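Local coordinates for protein arginyl-tRNA synthetase, putative (Plasmodium falciparum, PDB 5JLD) that probably joins L-arginine to its cognate tRNA at the expense of ATP, as a class I aminoacyl-tRNA synthetase, giving arginyl-tRNA for protein synthesis, at residues L577-M582 against M587-K592; S154-D159 against F451-H456; R174-G179 against K261-L266. All blocks are in the same frame, centred on the assembly; numbering follows the deposited sequence.

Contact 1. Residues L577-M582 against M587-K592; sequences LLKLCM and MKPIEK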
loop_
_atom_site.group_PDB
_atom_site.type_symbol
_atom_site.label_atom_id
_atom_site.label_comp_id
_atom_site.label_asym_id
_atom_site.label_seq_id
_atom_site.Cartn_x
_atom_site.Cartn_y
_atom_site.Cartn_z
ATOM N N LEU A 577 -15.906 3.699 -8.676
ATOM C CA LEU A 577 -14.565 4.118 -8.298
ATOM C C LEU A 577 -14.400 4.147 -6.771
ATOM O O LEU A 577 -13.367 3.746 -6.235
ATOM C CB LEU A 577 -14.245 5.490 -8.899
ATOM C CG LEU A 577 -12.831 6.042 -8.709
ATOM C CD1 LEU A 577 -11.771 5.005 -9.173
ATOM C CD2 LEU A 577 -12.677 7.377 -9.461
ATOM N N LEU A 578 -15.419 4.635 -6.083
ATOM C CA LEU A 578 -15.392 4.706 -4.628
ATOM C C LEU A 578 -15.288 3.294 -4.032
ATOM O O LEU A 578 -14.476 3.054 -3.142
ATOM C CB LEU A 578 -16.633 5.397 -4.107
ATOM C CG LEU A 578 -16.622 5.797 -2.636
ATOM C CD1 LEU A 578 -15.270 6.365 -2.253
ATOM C CD2 LEU A 578 -17.732 6.831 -2.382
ATOM N N LYS A 579 -16.116 2.382 -4.545
ATOM C CA LYS A 579 -16.089 0.971 -4.144
ATOM C C LYS A 579 -14.684 0.398 -4.299
ATOM O O LYS A 579 -14.103 -0.125 -3.332
ATOM C CB LYS A 579 -17.086 0.165 -4.973
ATOM C CG LYS A 579 -17.144 -1.325 -4.661
ATOM C CD LYS A 579 -17.949 -2.050 -5.734
ATOM C CE LYS A 579 -17.834 -3.561 -5.617
ATOM N NZ LYS A 579 -18.827 -4.089 -4.648
ATOM N N LEU A 580 -14.137 0.532 -5.510
ATOM C CA LEU A 580 -12.795 0.032 -5.799
ATOM C C LEU A 580 -11.749 0.619 -4.837
ATOM O O LEU A 580 -10.942 -0.123 -4.272
ATOM C CB LEU A 580 -12.414 0.320 -7.256
ATOM C CG LEU A 580 -11.000 -0.055 -7.685
ATOM C CD1 LEU A 580 -10.750 -1.533 -7.370
ATOM C CD2 LEU A 580 -10.825 0.190 -9.172
ATOM N N CYS A 581 -11.781 1.936 -4.639
ATOM C CA CYS A 581 -10.846 2.607 -3.727
ATOM C C CYS A 581 -10.943 2.045 -2.311
ATOM O O CYS A 581 -9.925 1.858 -1.636
ATOM C CB CYS A 581 -11.108 4.117 -3.679
ATOM S SG CYS A 581 -10.510 5.100 -5.099
ATOM N N MET A 582 -12.179 1.817 -1.866
ATOM C CA MET A 582 -12.442 1.326 -0.535
ATOM C C MET A 582 -11.818 -0.059 -0.371
ATOM O O MET A 582 -11.110 -0.308 0.598
ATOM C CB MET A 582 -13.948 1.274 -0.261
ATOM C CG MET A 582 -14.556 2.604 0.124
ATOM S SD MET A 582 -16.354 2.512 0.277
ATOM C CE MET A 582 -16.537 1.802 1.893
ATOM N N MET A 587 -11.198 -1.816 2.933
ATOM C CA MET A 587 -12.500 -1.514 3.522
ATOM C C MET A 587 -13.599 -2.319 2.820
ATOM O O MET A 587 -13.421 -2.768 1.691
ATOM C CB MET A 587 -12.789 -0.005 3.455
ATOM C CG MET A 587 -11.709 0.878 4.097
ATOM S SD MET A 587 -11.811 2.657 3.705
ATOM C CE MET A 587 -13.485 3.051 4.216
ATOM N N LYS A 588 -14.719 -2.530 3.493
ATOM C CA LYS A 588 -15.855 -3.203 2.869
ATOM C C LYS A 588 -17.020 -2.257 2.653
ATOM O O LYS A 588 -17.656 -1.819 3.614
ATOM C CB LYS A 588 -16.329 -4.384 3.716
ATOM C CG LYS A 588 -15.319 -5.517 3.838
ATOM C CD LYS A 588 -15.779 -6.491 4.914
ATOM C CE LYS A 588 -15.088 -7.833 4.779
ATOM N NZ LYS A 588 -15.574 -8.769 5.822
ATOM N N PRO A 589 -17.306 -1.940 1.386
ATOM C CA PRO A 589 -18.469 -1.098 1.091
ATOM C C PRO A 589 -19.762 -1.743 1.578
ATOM O O PRO A 589 -19.951 -2.949 1.393
ATOM C CB PRO A 589 -18.441 -0.979 -0.440
ATOM C CG PRO A 589 -16.982 -1.148 -0.797
ATOM C CD PRO A 589 -16.484 -2.199 0.190
ATOM N N ILE A 590 -20.601 -0.939 2.230
ATOM C CA ILE A 590 -21.954 -1.317 2.619
ATOM C C ILE A 590 -22.925 -0.486 1.786
ATOM O O ILE A 590 -22.824 0.744 1.748
ATOM C CB ILE A 590 -22.224 -1.064 4.117
ATOM C CG1 ILE A 590 -20.985 -1.391 4.966
ATOM C CG2 ILE A 590 -23.473 -1.823 4.578
ATOM C CD1 ILE A 590 -20.851 -2.835 5.336
ATOM N N GLU A 591 -23.863 -1.154 1.124
ATOM C CA GLU A 591 -24.742 -0.486 0.178
ATOM C C GLU A 591 -25.896 0.246 0.856
ATOM O O GLU A 591 -26.233 1.361 0.463
ATOM C CB GLU A 591 -25.284 -1.490 -0.838
ATOM C CG GLU A 591 -24.323 -1.785 -1.980
ATOM C CD GLU A 591 -25.029 -2.334 -3.205
ATOM N N LYS A 592 -26.497 -0.365 1.875
ATOM C CA LYS A 592 -27.648 0.247 2.536
ATOM C C LYS A 592 -27.387 0.546 4.013
ATOM O O LYS A 592 -27.086 -0.357 4.799
ATOM C CB LYS A 592 -28.882 -0.649 2.398
#
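One backbone hydrogen bond joins the two segments: Met587 N donates to Met582 O at 2.8 Å, with an N-H...O angle of 153°, where the chain leaves helix 564-584. From there the chain turns back along the helix as far as Pro589, which comes to lie beside Lys579, with their CA atoms 6.1 Å apart.

Met582 carries most of the side-chain contact. Its chain is extended as far as SD and then bends (chi3 80°), which lays CE against the backbone of Pro589, nearest to Pro589 CA at 3.6 Å and next to its N. SD lies 3.9 Å from Pro589 CG, and the two side chains run past each other in opposite directions. Met587 CE approaches Met582 CE from the side away from the proline, 4.0 Å off, so the Met582 methyl is held between the two. Pro589 CG also touches Lys579 CG, 3.9 Å away. These two side chains cross at about a right angle.

Helix 476-492 covers part of this patch, with Tyr483 against both Lys579 and Pro589 and Ile480 against Met582. Met587 also packs on Ser446 and Tyr450 of helix 436-453. Lys588 points away from helix 564-584 and forms a salt bridge with Asp267.

The contact is thus apolar apart from one main-chain bond. Thioether, methyl and proline ring surfaces hold the start of the C-terminal tail, at Met587 and Pro589, against the last helix of the DALR anticodon-binding region. Lys579 contributes CG; its NZ forms a long, weak ion pair with Glu583.

Contact 2. Residues S154-D159 against F451-H456; sequences STIIGD and FDLKQH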
loop_
_atom_site.group_PDB
_atom_site.type_symbol
_atom_site.label_atom_id
_atom_site.label_comp_id
_atom_site.label_asym_id
_atom_site.label_seq_id
_atom_site.Cartn_x
_atom_site.Cartn_y
_atom_site.Cartn_z
ATOM N N SER A 154 1.590 -2.996 10.221
ATOM C CA SER A 154 2.322 -3.645 9.140
ATOM C C SER A 154 1.385 -4.507 8.300
ATOM O O SER A 154 1.511 -4.593 7.068
ATOM C CB SER A 154 3.466 -4.504 9.701
ATOM O OG SER A 154 4.120 -5.189 8.654
ATOM N N THR A 155 0.443 -5.142 8.986
ATOM C CA THR A 155 -0.504 -6.056 8.366
ATOM C C THR A 155 -1.412 -5.281 7.413
ATOM O O THR A 155 -1.582 -5.667 6.245
ATOM C CB THR A 155 -1.328 -6.801 9.446
ATOM O OG1 THR A 155 -0.434 -7.512 10.308
ATOM C CG2 THR A 155 -2.319 -7.788 8.839
ATOM N N ILE A 156 -1.938 -4.156 7.907
ATOM C CA ILE A 156 -2.846 -3.273 7.154
ATOM C C ILE A 156 -2.196 -2.619 5.924
ATOM O O ILE A 156 -2.727 -2.678 4.775
ATOM C CB ILE A 156 -3.395 -2.184 8.095
ATOM C CG1 ILE A 156 -4.242 -2.850 9.186
ATOM C CG2 ILE A 156 -4.204 -1.152 7.324
ATOM C CD1 ILE A 156 -4.631 -1.947 10.341
ATOM N N ILE A 157 -1.039 -2.007 6.158
ATOM C CA ILE A 157 -0.268 -1.416 5.061
ATOM C C ILE A 157 0.091 -2.462 3.992
ATOM O O ILE A 157 -0.184 -2.283 2.781
ATOM C CB ILE A 157 1.018 -0.764 5.598
ATOM C CG1 ILE A 157 0.674 0.434 6.507
ATOM C CG2 ILE A 157 1.933 -0.385 4.452
ATOM C CD1 ILE A 157 1.896 1.147 7.062
ATOM N N GLY A 158 0.687 -3.572 4.446
ATOM C CA GLY A 158 1.119 -4.613 3.523
ATOM C C GLY A 158 -0.039 -5.163 2.702
ATOM O O GLY A 158 0.071 -5.343 1.483
ATOM N N ASP A 159 -1.171 -5.400 3.358
ATOM C CA ASP A 159 -2.296 -5.925 2.627
ATOM C C ASP A 159 -2.773 -4.914 1.575
ATOM O O ASP A 159 -3.091 -5.308 0.441
ATOM C CB ASP A 159 -3.448 -6.312 3.551
ATOM C CG ASP A 159 -4.632 -6.843 2.772
ATOM O OD1 ASP A 159 -4.517 -7.974 2.230
ATOM O OD2 ASP A 159 -5.650 -6.108 2.645
ATOM N N PHE A 451 -8.296 4.852 9.103
ATOM C CA PHE A 451 -7.675 5.820 9.991
ATOM C C PHE A 451 -6.185 5.589 9.989
ATOM O O PHE A 451 -5.416 6.542 10.064
ATOM C CB PHE A 451 -8.219 5.737 11.414
ATOM C CG PHE A 451 -7.973 6.984 12.229
ATOM C CD1 PHE A 451 -8.731 8.135 12.019
ATOM C CD2 PHE A 451 -6.982 7.012 13.206
ATOM C CE1 PHE A 451 -8.513 9.292 12.778
ATOM C CE2 PHE A 451 -6.757 8.158 13.967
ATOM C CZ PHE A 451 -7.522 9.302 13.753
ATOM N N ASP A 452 -5.762 4.334 9.884
ATOM C CA ASP A 452 -4.322 4.128 9.792
ATOM C C ASP A 452 -3.766 4.558 8.424
ATOM O O ASP A 452 -2.793 5.305 8.349
ATOM C CB ASP A 452 -3.954 2.671 10.063
ATOM C CG ASP A 452 -2.463 2.494 10.289
ATOM O OD1 ASP A 452 -1.696 2.672 9.303
ATOM O OD2 ASP A 452 -2.068 2.190 11.453
ATOM N N LEU A 453 -4.370 4.080 7.344
ATOM C CA LEU A 453 -3.782 4.295 6.022
ATOM C C LEU A 453 -3.843 5.756 5.570
ATOM O O LEU A 453 -3.074 6.148 4.704
ATOM C CB LEU A 453 -4.452 3.393 4.973
ATOM C CG LEU A 453 -4.200 1.887 5.177
ATOM C CD1 LEU A 453 -4.768 1.062 4.023
ATOM C CD2 LEU A 453 -2.705 1.598 5.359
ATOM N N LYS A 454 -4.720 6.569 6.162
ATOM C CA LYS A 454 -4.791 7.979 5.770
ATOM C C LYS A 454 -3.583 8.761 6.303
ATOM O O LYS A 454 -3.241 9.811 5.774
ATOM C CB LYS A 454 -6.094 8.622 6.249
ATOM C CG LYS A 454 -6.114 8.960 7.737
ATOM C CD LYS A 454 -7.274 9.870 8.068
ATOM C CE LYS A 454 -7.209 10.359 9.505
ATOM N NZ LYS A 454 -8.208 11.428 9.749
ATOM N N GLN A 455 -2.937 8.243 7.344
ATOM C CA GLN A 455 -1.725 8.860 7.893
ATOM C C GLN A 455 -0.543 8.597 6.972
ATOM O O GLN A 455 -0.448 7.512 6.397
ATOM C CB GLN A 455 -1.396 8.300 9.286
ATOM C CG GLN A 455 -2.590 7.893 10.144
ATOM C CD GLN A 455 -3.265 9.078 10.815
ATOM O OE1 GLN A 455 -2.686 10.160 10.910
ATOM N NE2 GLN A 455 -4.491 8.875 11.296
ATOM N N HIS A 456 0.360 9.563 6.838
ATOM C CA HIS A 456 1.665 9.262 6.258
ATOM C C HIS A 456 2.238 8.073 7.053
ATOM O O HIS A 456 2.242 8.098 8.288
ATOM C CB HIS A 456 2.601 10.474 6.322
ATOM C CG HIS A 456 3.844 10.342 5.490
ATOM N ND1 HIS A 456 4.796 9.362 5.714
ATOM C CD2 HIS A 456 4.307 11.088 4.460
ATOM C CE1 HIS A 456 5.779 9.504 4.844
ATOM N NE2 HIS A 456 5.512 10.547 4.074
#
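Ile156 and Ile157 meet Leu453 in a small, fully buried apolar contact between two helices of the catalytic domain. It joins helix 149-167 to the C-terminal part of helix 436-453, and its centre is about 7 Å from the centre of the chain. No hydrogen bond links the segments. The nearest CA atoms, of Ile157 and Leu453, are 6.8 Å apart.

The branched end of Leu453 fits against both isoleucines. Its CD2 methyl lies 3.7 Å from Ile156 CG2 and 3.8 Å from Ile157 CG1. Different branches of the isoleucines do the touching, although both have nearly the same chi1. In Ile156 it is the methyl CG2, set opposite the backbone N. In Ile157 it is the methylene CG1, on the ethyl branch. Leu453 CD1 also comes within 4.0 Å of Ile156 CG2. Each isoleucine side chain crosses that of the leucine obliquely.

Asp452 flanks the apolar group. Its OD1 is 4.3 Å from Ile157 CG1, a distance of packing only. OD1 forms a salt bridge with Arg153, and OD2 a hydrogen bond with Tyr461. These partners probably balance the carboxylate's charge beside Ile157. Phe380 of strand 374-380 packs on Ile157, and Leu585 on Leu453.

Helix 149-167 follows strand 133-137 and leads into the neighbouring parallel strand 171-176. It is therefore the helix of a beta-alpha-beta crossover in the Rossmann fold of class I synthetases. The sequence HVGH at its start matches their HIGH signature, which in the family binds ATP and probably does so here.

Contact 3. Residues R174-G179 against K261-L266; sequences RVNHVG and KLYNIL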
loop_
_atom_site.group_PDB
_atom_site.type_symbol
_atom_site.label_atom_id
_atom_site.label_comp_id
_atom_site.label_asym_id
_atom_site.label_seq_id
_atom_site.Cartn_x
_atom_site.Cartn_y
_atom_site.Cartn_z
ATOM N N ARG A 174 2.194 -12.809 -1.133
ATOM C CA ARG A 174 1.906 -12.342 0.221
ATOM C C ARG A 174 2.665 -13.198 1.256
ATOM O O ARG A 174 2.300 -14.355 1.516
ATOM C CB ARG A 174 0.406 -12.400 0.481
ATOM C CG ARG A 174 -0.394 -11.593 -0.519
ATOM C CD ARG A 174 -1.844 -12.024 -0.508
ATOM N NE ARG A 174 -2.685 -10.936 -1.003
ATOM C CZ ARG A 174 -3.312 -10.081 -0.207
ATOM N NH1 ARG A 174 -3.166 -10.201 1.106
ATOM N NH2 ARG A 174 -4.054 -9.093 -0.719
ATOM N N VAL A 175 3.703 -12.624 1.859
ATOM C CA VAL A 175 4.592 -13.420 2.696
ATOM C C VAL A 175 4.705 -12.910 4.130
ATOM O O VAL A 175 5.051 -11.772 4.385
ATOM C CB VAL A 175 5.993 -13.500 2.080
ATOM C CG1 VAL A 175 6.951 -14.230 3.029
ATOM C CG2 VAL A 175 5.928 -14.235 0.747
ATOM N N ASN A 176 4.418 -13.798 5.068
ATOM C CA ASN A 176 4.519 -13.503 6.480
ATOM C C ASN A 176 5.753 -14.180 7.087
ATOM O O ASN A 176 5.715 -15.377 7.330
ATOM C CB ASN A 176 3.237 -13.966 7.187
ATOM C CG ASN A 176 3.106 -13.410 8.588
ATOM O OD1 ASN A 176 4.008 -12.737 9.093
ATOM N ND2 ASN A 176 1.967 -13.669 9.217
ATOM N N HIS A 177 6.822 -13.405 7.297
ATOM C CA HIS A 177 8.103 -13.861 7.857
ATOM C C HIS A 177 7.993 -13.983 9.376
ATOM O O HIS A 177 8.511 -13.149 10.117
ATOM C CB HIS A 177 9.229 -12.885 7.462
ATOM C CG HIS A 177 10.620 -13.343 7.805
ATOM N ND1 HIS A 177 11.413 -14.036 6.919
ATOM C CD2 HIS A 177 11.386 -13.127 8.908
ATOM C CE1 HIS A 177 12.591 -14.274 7.478
ATOM N NE2 HIS A 177 12.601 -13.721 8.676
ATOM N N VAL A 178 7.287 -15.015 9.832
ATOM C CA VAL A 178 6.989 -15.177 11.254
ATOM C C VAL A 178 8.242 -15.586 12.034
ATOM O O VAL A 178 9.083 -16.329 11.520
ATOM C CB VAL A 178 5.850 -16.208 11.464
ATOM C CG1 VAL A 178 6.142 -17.508 10.720
ATOM C CG2 VAL A 178 5.604 -16.474 12.941
ATOM N N GLY A 179 8.381 -15.078 13.261
ATOM C CA GLY A 179 9.487 -15.456 14.120
ATOM C C GLY A 179 9.254 -16.814 14.785
ATOM O O GLY A 179 8.777 -16.891 15.917
ATOM N N LYS A 261 -6.948 -16.158 13.751
ATOM C CA LYS A 261 -8.200 -15.497 14.144
ATOM C C LYS A 261 -8.200 -13.992 13.764
ATOM O O LYS A 261 -9.141 -13.476 13.117
ATOM C CB LYS A 261 -8.446 -15.664 15.643
ATOM C CG LYS A 261 -8.715 -17.102 16.077
ATOM C CD LYS A 261 -8.449 -17.289 17.566
ATOM C CE LYS A 261 -9.205 -18.484 18.157
ATOM N NZ LYS A 261 -9.480 -19.563 17.160
ATOM N N LEU A 262 -7.129 -13.302 14.146
ATOM C CA LEU A 262 -6.977 -11.897 13.817
ATOM C C LEU A 262 -6.980 -11.672 12.296
ATOM O O LEU A 262 -7.730 -10.825 11.772
ATOM C CB LEU A 262 -5.691 -11.334 14.412
ATOM C CG LEU A 262 -5.410 -9.876 14.029
ATOM C CD1 LEU A 262 -6.466 -8.944 14.639
ATOM C CD2 LEU A 262 -4.011 -9.453 14.426
ATOM N N TYR A 263 -6.142 -12.431 11.592
ATOM C CA TYR A 263 -6.002 -12.232 10.152
ATOM C C TYR A 263 -7.351 -12.376 9.455
ATOM O O TYR A 263 -7.693 -11.566 8.588
ATOM C CB TYR A 263 -4.985 -13.205 9.553
ATOM C CG TYR A 263 -3.546 -12.896 9.941
ATOM C CD1 TYR A 263 -3.039 -11.588 9.877
ATOM C CD2 TYR A 263 -2.701 -13.908 10.394
ATOM C CE1 TYR A 263 -1.721 -11.310 10.243
ATOM C CE2 TYR A 263 -1.387 -13.646 10.757
ATOM C CZ TYR A 263 -0.901 -12.356 10.685
ATOM O OH TYR A 263 0.397 -12.125 11.061
ATOM N N ASN A 264 -8.159 -13.367 9.824
ATOM C CA ASN A 264 -9.390 -13.448 9.058
ATOM C C ASN A 264 -10.505 -12.537 9.601
ATOM O O ASN A 264 -11.446 -12.264 8.869
ATOM C CB ASN A 264 -9.862 -14.901 8.904
ATOM C CG ASN A 264 -10.406 -15.474 10.148
ATOM O OD1 ASN A 264 -11.367 -14.961 10.716
ATOM N ND2 ASN A 264 -9.831 -16.593 10.572
ATOM N N ILE A 265 -10.395 -12.046 10.843
ATOM C CA ILE A 265 -11.237 -10.909 11.252
ATOM C C ILE A 265 -10.945 -9.681 10.361
ATOM O O ILE A 265 -11.848 -8.912 10.004
ATOM C CB ILE A 265 -11.032 -10.519 12.741
ATOM C CG1 ILE A 265 -11.623 -11.576 13.669
ATOM C CG2 ILE A 265 -11.695 -9.191 13.058
ATOM C CD1 ILE A 265 -11.682 -11.149 15.131
ATOM N N LEU A 266 -9.676 -9.518 9.997
ATOM C CA LEU A 266 -9.254 -8.457 9.091
ATOM C C LEU A 266 -9.484 -8.764 7.598
ATOM O O LEU A 266 -9.312 -7.888 6.744
ATOM C CB LEU A 266 -7.770 -8.155 9.326
ATOM C CG LEU A 266 -7.412 -7.529 10.674
ATOM C CD1 LEU A 266 -5.893 -7.417 10.833
ATOM C CD2 LEU A 266 -8.089 -6.157 10.826
#
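Tyr263 reaches Asn176 by its hydroxyl, and they are the only residue pair in contact between these segments. Along 261-266, Lys261 and Leu262 come first and face elsewhere: their side chains pack on Ile402, and on Leu401 and Ile405, of helix 401-420.

Tyr263 is next. Its ring projects from helix 242-265 towards strand 171-176, and Asn176 comes from the opposite direction. The two side chains together span the 11.2 Å between the CA atoms of Tyr263 and Asn176. With its CG set opposite the backbone N (chi1 -166°), the amide extends towards the tyrosine. Asn176 ND2 donates to Tyr263 OH at 2.9 Å. The bond is bent, with an N-H...O angle of 136°, and the hydroxyl is tilted out of the amide plane. Amide and ring planes are nearly perpendicular, 85° apart. ND2 is also 3.5 Å from Tyr263 CZ.

Both polar groups are buried and have other partners. The strongest polar partner of Tyr263 OH is Ser139 OG. Asn176 OD1 accepts from Ser140 N, which fixes the rotation of the amide. Further on, Leu266 packs on Leu152 and Ile405, and its carbonyl O accepts a bond from Lys449.

Strand 171-176 runs between strands 133-137 and 271-272 of the parallel sheet. Asn176 lies at its C-terminal end. Tyr263 links that end to helix 242-265 and packs on Pro141.

Overall arrangement
Contacts 2 and 3 both belong to the catalytic domain and touch each other, with centres 15 Å apart. Asp159 OD1 forms a 2.8 Å salt bridge with Arg174 NH1, tying helix 149-167 to the strand that follows it. Thr155 CG2 packs 3.8 Å from Tyr263 CE1, so this helix lies against 451-456 and also against 261-266. It begins with the HIGH-like sequence, so both contacts are consistent with packing around the ATP-binding region. Contact 1 belongs to the DALR anticodon-binding region. Its centre is about 17 Å from that of contact 2 and about 23 Å from that of contact 3, and it touches neither. Helix 436-453 connects the two regions: it supplies Leu453 to contact 2 and packs on Met587.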